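PDB 3JYZ: type IV pilin structural subunit from Pseudomonas aeruginosa, which probably polymerises as the major pilin into the type IV pilus, the thin surface filament of this bacterium. Local coordinates for residues D35-T40 with A64-V69; G80-G85 with S139-F144; L90-N95 with I115-T120. All blocks are in the same frame, centred on the assembly; numbering follows the deposited sequence.

Contact 1 of 3, residues D35-T40 with A64-V69; sequences DLTRAT and AGNTGV
N66 makes the main approach from the 64-69 loop to helix 33-49, its amide lying across T37 and T40. Its CG stands anti to the carbonyl carbon (chi1 -55°), which carries the amide over the helix surface. There N66 ND2 comes 3.3 Å from T40 CB and 3.4 Å from T37 CA, while T37 CG2 packs beside the same amide. One N-H of N66 ND2 goes to a water 2.7 Å away, which donates in turn to T37 O. The backbone of N66 turns to L36, whose CD2 lies 3.2 Å from N66 O. Beyond T67, G68 brings its CA up to L36 CD1, and its positive phi (87°) suits a residue without a side chain. A second water accepts from G68 N and donates to T40 OG1, which itself bonds to L36 O at 2.8 Å. L36 O thus takes two donors, T40 N and T40 OG1, from opposite faces of its plane. M62 of strand 57-62 packs against L36 and T40 beside this site. No hydrogen bond crosses between helix and loop; van der Waals packing of the N66 amide and carbonyl against helix carbons, with two water bridges, joins them, each water serving both sides.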
loop_
_atom_site.group_PDB
_atom_site.type_symbol
_atom_site.label_atom_id
_atom_site.label_comp_id
_atom_site.label_asym_id
_atom_site.label_seq_id
_atom_site.Cartn_x
_atom_site.Cartn_y
_atom_site.Cartn_z
ATOM N N ASP A 35 -10.496 -14.521 6.674
ATOM C CA ASP A 35 -9.079 -14.371 7.001
ATOM C C ASP A 35 -8.590 -12.958 6.684
ATOM O O ASP A 35 -7.827 -12.371 7.451
ATOM C CB ASP A 35 -8.224 -15.375 6.231
ATOM C CG ASP A 35 -8.306 -16.782 6.796
ATOM O OD1 ASP A 35 -9.006 -16.996 7.806
ATOM O OD2 ASP A 35 -7.654 -17.679 6.221
ATOM N N LEU A 36 -9.009 -12.430 5.538
ATOM C CA LEU A 36 -8.624 -11.077 5.147
ATOM C C LEU A 36 -9.166 -10.058 6.151
ATOM O O LEU A 36 -8.527 -9.046 6.455
ATOM C CB LEU A 36 -9.136 -10.771 3.740
ATOM C CG LEU A 36 -8.863 -9.368 3.189
ATOM C CD1 LEU A 36 -7.388 -8.967 3.311
ATOM C CD2 LEU A 36 -9.332 -9.300 1.736
ATOM N N THR A 37 -10.357 -10.333 6.662
ATOM C CA THR A 37 -10.986 -9.461 7.641
ATOM C C THR A 37 -10.216 -9.507 8.948
ATOM O O THR A 37 -9.937 -8.471 9.555
ATOM C CB THR A 37 -12.434 -9.894 7.848
ATOM O OG1 THR A 37 -13.140 -9.711 6.616
ATOM C CG2 THR A 37 -13.108 -9.070 8.939
ATOM N N ARG A 38 -9.850 -10.713 9.371
ATOM C CA ARG A 38 -9.070 -10.893 10.589
ATOM C C ARG A 38 -7.694 -10.243 10.466
ATOM O O ARG A 38 -7.212 -9.608 11.404
ATOM C CB ARG A 38 -8.921 -12.380 10.916
ATOM C CG ARG A 38 -8.171 -12.659 12.208
ATOM C CD ARG A 38 -8.564 -14.006 12.794
ATOM N NE ARG A 38 -8.171 -15.115 11.929
ATOM C CZ ARG A 38 -9.005 -15.770 11.129
ATOM N NH1 ARG A 38 -10.285 -15.428 11.080
ATOM N NH2 ARG A 38 -8.559 -16.767 10.376
ATOM N N ALA A 39 -7.067 -10.405 9.304
ATOM C CA ALA A 39 -5.746 -9.835 9.061
ATOM C C ALA A 39 -5.800 -8.307 9.133
ATOM O O ALA A 39 -4.914 -7.674 9.701
ATOM C CB ALA A 39 -5.214 -10.297 7.706
ATOM N N THR A 40 -6.847 -7.727 8.557
ATOM C CA THR A 40 -7.068 -6.289 8.641
ATOM C C THR A 40 -7.133 -5.833 10.101
ATOM O O THR A 40 -6.487 -4.859 10.490
ATOM C CB THR A 40 -8.362 -5.903 7.904
ATOM O OG1 THR A 40 -8.223 -6.241 6.516
ATOM C CG2 THR A 40 -8.661 -4.409 8.039
ATOM N N ALA A 64 -10.447 -0.215 6.209
ATOM C CA ALA A 64 -11.312 -0.716 7.274
ATOM C C ALA A 64 -12.443 -1.589 6.733
ATOM O O ALA A 64 -13.046 -2.361 7.479
ATOM C CB ALA A 64 -11.875 0.446 8.101
ATOM N N GLY A 65 -12.714 -1.474 5.439
ATOM C CA GLY A 65 -13.724 -2.292 4.788
ATOM C C GLY A 65 -13.175 -3.615 4.288
ATOM O O GLY A 65 -13.811 -4.300 3.488
ATOM N N ASN A 66 -11.970 -3.957 4.739
ATOM C CA ASN A 66 -11.408 -5.285 4.512
ATOM C C ASN A 66 -11.050 -5.594 3.061
ATOM O O ASN A 66 -11.085 -6.754 2.640
ATOM C CB ASN A 66 -12.342 -6.354 5.098
ATOM C CG ASN A 66 -12.645 -6.101 6.563
ATOM O OD1 ASN A 66 -13.793 -5.817 6.940
ATOM N ND2 ASN A 66 -11.619 -6.168 7.395
ATOM N N THR A 67 -10.674 -4.568 2.306
ATOM C CA THR A 67 -10.298 -4.780 0.908
ATOM C C THR A 67 -8.835 -5.181 0.758
ATOM O O THR A 67 -8.430 -5.644 -0.315
ATOM C CB THR A 67 -10.539 -3.541 0.051
ATOM O OG1 THR A 67 -9.670 -2.486 0.488
ATOM C CG2 THR A 67 -11.987 -3.085 0.157
ATOM N N GLY A 68 -8.047 -4.985 1.816
ATOM C CA GLY A 68 -6.624 -5.290 1.785
ATOM C C GLY A 68 -5.777 -4.142 1.251
ATOM O O GLY A 68 -4.542 -4.224 1.246
ATOM N N VAL A 69 -6.425 -3.065 0.812
ATOM C CA VAL A 69 -5.701 -1.897 0.305
ATOM C C VAL A 69 -5.001 -1.148 1.439
ATOM O O VAL A 69 -5.622 -0.838 2.454
ATOM C CB VAL A 69 -6.626 -0.944 -0.463
ATOM C CG1 VAL A 69 -5.882 0.355 -0.826
ATOM C CG2 VAL A 69 -7.159 -1.625 -1.720
HETATM O O HOH W 1 -11.627 -5.912 10.057
HETATM O O HOH W 2 -8.163 -4.307 4.558
#

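Contact 2 of 3, residues G80-G85 with S139-F144; sequences GLPTAG and SVPQEF
The rings of P82 and P141 point at each other, CG to CG, 3.9 Å apart, and make the middle of the contact. On one flank sits the end of L81. Its CG lies anti to the carbonyl carbon (chi1 -63°), and CD2 reaches across to fit among V140 CG1, P141 CD and F144 CB, the last at 3.7 Å from L81 CD2. L81 and F144 run past each other in opposite directions, and the phenyl ring comes to lie beside P82, with G80 O over one of its faces. E143 CG stands 4.0 Å from the plane of the F144 ring, over its centre. On the other flank the chains themselves do the fitting. G85, the last residue of a type I turn that starts at P82, has no side chain, and S139 O approaches its CA to 3.1 Å. In return G85 O fits into the angle between V140 and P141, 3.2 Å from V140 CA in a fairly straight CA-H...O contact (158° at the hydrogen) and 3.3 Å from P141 CD. S139 OG is held by T87, at the start of strand 87-95, and S139 and V140 also bond to T87 through their backbones. The far side of the contact leans on helix 4-28, where V7 meets both L81 and F144 and P4 touches the ring.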
loop_
_atom_site.group_PDB
_atom_site.type_symbol
_atom_site.label_atom_id
_atom_site.label_comp_id
_atom_site.label_asym_id
_atom_site.label_seq_id
_atom_site.Cartn_x
_atom_site.Cartn_y
_atom_site.Cartn_z
ATOM N N GLY A 80 9.531 16.049 3.945
ATOM C CA GLY A 80 9.703 17.132 2.987
ATOM C C GLY A 80 8.563 17.240 1.983
ATOM O O GLY A 80 8.771 17.657 0.842
ATOM N N LEU A 81 7.354 16.878 2.404
ATOM C CA LEU A 81 6.204 16.828 1.511
ATOM C C LEU A 81 5.184 17.917 1.816
ATOM O O LEU A 81 5.157 18.452 2.924
ATOM C CB LEU A 81 5.506 15.474 1.646
ATOM C CG LEU A 81 6.312 14.242 1.257
ATOM C CD1 LEU A 81 5.651 13.001 1.839
ATOM C CD2 LEU A 81 6.443 14.136 -0.258
ATOM N N PRO A 82 4.323 18.241 0.838
ATOM C CA PRO A 82 3.200 19.147 1.097
ATOM C C PRO A 82 2.290 18.566 2.179
ATOM O O PRO A 82 2.194 17.339 2.314
ATOM C CB PRO A 82 2.462 19.194 -0.246
ATOM C CG PRO A 82 3.497 18.832 -1.258
ATOM C CD PRO A 82 4.405 17.846 -0.579
ATOM N N THR A 83 1.626 19.434 2.936
ATOM C CA THR A 83 0.829 18.996 4.080
ATOM C C THR A 83 -0.245 17.976 3.703
ATOM O O THR A 83 -0.566 17.080 4.488
ATOM C CB THR A 83 0.193 20.196 4.827
ATOM O OG1 THR A 83 -0.624 19.721 5.905
ATOM C CG2 THR A 83 -0.661 21.023 3.888
ATOM N N ALA A 84 -0.796 18.105 2.502
ATOM C CA ALA A 84 -1.832 17.185 2.051
ATOM C C ALA A 84 -1.334 16.301 0.911
ATOM O O ALA A 84 -2.121 15.614 0.272
ATOM C CB ALA A 84 -3.088 17.945 1.624
ATOM N N GLY A 85 -0.031 16.334 0.653
ATOM C CA GLY A 85 0.542 15.518 -0.404
ATOM C C GLY A 85 1.370 14.362 0.122
ATOM O O GLY A 85 2.516 14.180 -0.286
ATOM N N SER A 139 -1.395 10.616 -2.872
ATOM C CA SER A 139 -1.260 12.075 -2.888
ATOM C C SER A 139 0.178 12.611 -2.862
ATOM O O SER A 139 0.401 13.805 -3.036
ATOM C CB SER A 139 -2.105 12.703 -1.766
ATOM O OG SER A 139 -1.648 12.309 -0.487
ATOM N N VAL A 140 1.164 11.748 -2.642
ATOM C CA VAL A 140 2.553 12.194 -2.767
ATOM C C VAL A 140 2.780 12.694 -4.205
ATOM O O VAL A 140 2.485 11.979 -5.162
ATOM C CB VAL A 140 3.536 11.042 -2.443
ATOM C CG1 VAL A 140 4.949 11.406 -2.854
ATOM C CG2 VAL A 140 3.485 10.691 -0.941
ATOM N N PRO A 141 3.281 13.933 -4.375
ATOM C CA PRO A 141 3.517 14.405 -5.746
ATOM C C PRO A 141 4.518 13.498 -6.444
ATOM O O PRO A 141 5.449 12.996 -5.800
ATOM C CB PRO A 141 4.120 15.800 -5.540
ATOM C CG PRO A 141 3.553 16.248 -4.196
ATOM C CD PRO A 141 3.530 14.983 -3.368
ATOM N N GLN A 142 4.339 13.293 -7.746
ATOM C CA GLN A 142 5.130 12.298 -8.454
ATOM C C GLN A 142 6.638 12.540 -8.347
ATOM O O GLN A 142 7.408 11.592 -8.270
ATOM C CB GLN A 142 4.689 12.192 -9.920
ATOM C CG GLN A 142 5.008 13.426 -10.699
ATOM C CD GLN A 142 4.279 13.532 -12.022
ATOM O OE1 GLN A 142 3.705 12.564 -12.534
ATOM N NE2 GLN A 142 4.309 14.726 -12.595
ATOM N N GLU A 143 7.068 13.801 -8.321
ATOM C CA GLU A 143 8.501 14.064 -8.274
ATOM C C GLU A 143 9.140 13.631 -6.941
ATOM O O GLU A 143 10.362 13.561 -6.830
ATOM C CB GLU A 143 8.806 15.535 -8.590
ATOM C CG GLU A 143 8.355 16.534 -7.525
ATOM C CD GLU A 143 6.962 17.104 -7.771
ATOM O OE1 GLU A 143 6.147 16.462 -8.468
ATOM O OE2 GLU A 143 6.667 18.204 -7.249
ATOM N N PHE A 144 8.308 13.342 -5.943
ATOM C CA PHE A 144 8.779 12.947 -4.619
ATOM C C PHE A 144 8.549 11.462 -4.353
ATOM O O PHE A 144 8.804 10.968 -3.252
ATOM C CB PHE A 144 8.055 13.760 -3.543
ATOM C CG PHE A 144 8.374 15.229 -3.566
ATOM C CD1 PHE A 144 9.688 15.668 -3.583
ATOM C CD2 PHE A 144 7.357 16.165 -3.534
ATOM C CE1 PHE A 144 9.975 17.022 -3.585
ATOM C CE2 PHE A 144 7.640 17.521 -3.542
ATOM C CZ PHE A 144 8.948 17.944 -3.568
#

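Contact 3 of 3, residues L90-N95 with I115-T120; sequences LSPYIN and IDWACT
A118 O is gripped by two donors: S91 N at 2.8 Å in its carbonyl plane, and a water that also bonds to S91 OG and T120 OG1. A118 N returns a nearly straight bond (173°) to S91 O, and Y93 and D116 form the next hydrogen-bonded pair of this antiparallel pairing, Y93 N reaching D116 O at 2.8 Å. P92 sits between them opposite W117 in a non-hydrogen-bonded pair, where its lack of an N-H costs nothing. Its ring lies over the indole: P92 CB stands 3.5 Å from the centroid of the W117 six-membered ring, 8° off the normal, a CH-pi contact. In W117, CG anti to the carbonyl carbon (chi1 -70°) leans the indole across the neighbouring strand, and CZ3 comes 3.4 Å from L90 O at the ring edge. K22 of helix 4-28 makes a cation-pi contact with W117. L90 CD2 rests 3.5 Å from C119 SG, the sulfur of the disulfide to C149. On the other face Y93 meets A118 obliquely, and its OH bonds to T133 O; D116 OD2 lies near N95 CB and makes a salt bridge with R100. The chemistry thus divides: backbone bonds set the register, the face with P92 and W117 is mainly apolar (L90, I115 and W117 packing on helix 4-28, P92 and I94 on helix 103-109), and the disulfide ties strand 114-120 to the C-terminal end.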
loop_
_atom_site.group_PDB
_atom_site.type_symbol
_atom_site.label_atom_id
_atom_site.label_comp_id
_atom_site.label_asym_id
_atom_site.label_seq_id
_atom_site.Cartn_x
_atom_site.Cartn_y
_atom_site.Cartn_z
ATOM N N LEU A 90 -1.160 1.187 -1.634
ATOM C CA LEU A 90 -0.713 -0.116 -2.122
ATOM C C LEU A 90 -1.948 -0.997 -2.300
ATOM O O LEU A 90 -2.642 -1.300 -1.331
ATOM C CB LEU A 90 0.265 -0.778 -1.146
ATOM C CG LEU A 90 1.419 0.084 -0.628
ATOM C CD1 LEU A 90 2.353 -0.707 0.300
ATOM C CD2 LEU A 90 2.216 0.698 -1.759
ATOM N N SER A 91 -2.209 -1.412 -3.537
ATOM C CA SER A 91 -3.427 -2.149 -3.871
ATOM C C SER A 91 -3.064 -3.570 -4.296
ATOM O O SER A 91 -2.279 -3.755 -5.228
ATOM C CB SER A 91 -4.166 -1.437 -5.007
ATOM O OG SER A 91 -4.526 -0.110 -4.639
ATOM N N PRO A 92 -3.615 -4.580 -3.607
ATOM C CA PRO A 92 -3.275 -5.983 -3.899
ATOM C C PRO A 92 -4.204 -6.673 -4.905
ATOM O O PRO A 92 -5.406 -6.392 -4.966
ATOM C CB PRO A 92 -3.409 -6.672 -2.537
ATOM C CG PRO A 92 -4.411 -5.840 -1.785
ATOM C CD PRO A 92 -4.421 -4.441 -2.379
ATOM N N TYR A 93 -3.623 -7.591 -5.677
ATOM C CA TYR A 93 -4.345 -8.371 -6.680
ATOM C C TYR A 93 -3.895 -9.814 -6.608
ATOM O O TYR A 93 -2.762 -10.098 -6.257
ATOM C CB TYR A 93 -4.051 -7.838 -8.087
ATOM C CG TYR A 93 -4.507 -6.417 -8.266
ATOM C CD1 TYR A 93 -3.760 -5.359 -7.756
ATOM C CD2 TYR A 93 -5.701 -6.130 -8.914
ATOM C CE1 TYR A 93 -4.192 -4.056 -7.897
ATOM C CE2 TYR A 93 -6.140 -4.820 -9.061
ATOM C CZ TYR A 93 -5.376 -3.786 -8.547
ATOM O OH TYR A 93 -5.801 -2.474 -8.692
ATOM N N ILE A 94 -4.788 -10.737 -6.937
ATOM C CA ILE A 94 -4.370 -12.116 -7.110
ATOM C C ILE A 94 -4.190 -12.406 -8.586
ATOM O O ILE A 94 -5.048 -12.076 -9.406
ATOM C CB ILE A 94 -5.350 -13.116 -6.463
ATOM C CG1 ILE A 94 -5.090 -13.174 -4.958
ATOM C CG2 ILE A 94 -5.169 -14.509 -7.067
ATOM C CD1 ILE A 94 -6.137 -13.890 -4.172
ATOM N N ASN A 95 -3.035 -12.984 -8.895
ATOM C CA ASN A 95 -2.647 -13.393 -10.233
ATOM C C ASN A 95 -2.788 -14.906 -10.345
ATOM O O ASN A 95 -2.088 -15.650 -9.656
ATOM C CB ASN A 95 -1.185 -12.997 -10.451
ATOM C CG ASN A 95 -0.581 -13.634 -11.681
ATOM O OD1 ASN A 95 -1.287 -13.966 -12.626
ATOM N ND2 ASN A 95 0.740 -13.799 -11.675
ATOM N N ILE A 115 0.094 -13.021 -5.022
ATOM C CA ILE A 115 -0.376 -11.660 -4.789
ATOM C C ILE A 115 0.573 -10.622 -5.385
ATOM O O ILE A 115 1.778 -10.637 -5.122
ATOM C CB ILE A 115 -0.572 -11.400 -3.286
ATOM C CG1 ILE A 115 -1.517 -12.463 -2.700
ATOM C CG2 ILE A 115 -1.081 -9.976 -3.044
ATOM C CD1 ILE A 115 -1.782 -12.311 -1.216
ATOM N N ASP A 116 0.011 -9.731 -6.195
ATOM C CA ASP A 116 0.759 -8.649 -6.823
ATOM C C ASP A 116 0.289 -7.337 -6.212
ATOM O O ASP A 116 -0.888 -7.181 -5.885
ATOM C CB ASP A 116 0.501 -8.609 -8.332
ATOM C CG ASP A 116 0.969 -9.864 -9.050
ATOM O OD1 ASP A 116 1.871 -10.558 -8.537
ATOM O OD2 ASP A 116 0.425 -10.141 -10.139
ATOM N N TRP A 117 1.207 -6.393 -6.054
ATOM C CA TRP A 117 0.881 -5.110 -5.464
ATOM C C TRP A 117 1.193 -3.969 -6.415
ATOM O O TRP A 117 2.262 -3.935 -7.040
ATOM C CB TRP A 117 1.670 -4.912 -4.170
ATOM C CG TRP A 117 1.239 -5.803 -3.049
ATOM C CD1 TRP A 117 1.688 -7.067 -2.781
ATOM C CD2 TRP A 117 0.288 -5.490 -2.031
ATOM N NE1 TRP A 117 1.062 -7.563 -1.655
ATOM C CE2 TRP A 117 0.196 -6.608 -1.176
ATOM C CE3 TRP A 117 -0.507 -4.371 -1.757
ATOM C CZ2 TRP A 117 -0.656 -6.640 -0.076
ATOM C CZ3 TRP A 117 -1.347 -4.398 -0.661
ATOM C CH2 TRP A 117 -1.415 -5.526 0.166
ATOM N N ALA A 118 0.250 -3.042 -6.518
ATOM C CA ALA A 118 0.427 -1.800 -7.259
ATOM C C ALA A 118 0.592 -0.647 -6.279
ATOM O O ALA A 118 -0.178 -0.533 -5.317
ATOM C CB ALA A 118 -0.783 -1.554 -8.152
ATOM N N CYS A 119 1.605 0.187 -6.497
ATOM C CA CYS A 119 1.787 1.374 -5.673
ATOM C C CYS A 119 1.402 2.605 -6.465
ATOM O O CYS A 119 1.859 2.776 -7.596
ATOM C CB CYS A 119 3.235 1.512 -5.216
ATOM S SG CYS A 119 3.482 2.972 -4.148
ATOM N N THR A 120 0.540 3.458 -5.897
ATOM C CA THR A 120 0.159 4.670 -6.543
ATOM C C THR A 120 0.376 5.926 -5.631
ATOM O O THR A 120 0.199 5.871 -4.469
ATOM C CB THR A 120 -1.308 4.641 -7.033
ATOM O OG1 THR A 120 -2.139 4.286 -5.949
ATOM C CG2 THR A 120 -1.484 3.650 -8.155
HETATM O O HOH W 3 -2.425 1.429 -5.525
#

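Along the chain contact 1 comes first. Contact 2 then opens at 80-85, and both strands of contact 3 pass before it closes at 139-144. Contact 3 lies nearest the middle, pairing strands 87-95 and 114-120 of the antiparallel sheet, against which helix 4-28 packs. Contact 1, centred 14 Å away, touches it directly: G68 O lies 3.4 Å from P92 CG, and V69 leads into strand 70-74, the neighbour of 87-95. Contact 2 is on the opposite side of the chain's centre from both, its centre 27 Å from that of contact 1 and 22 Å from that of contact 3. Together they join the sheet to helix 33-49 and the C-terminal region within one pilin globular domain.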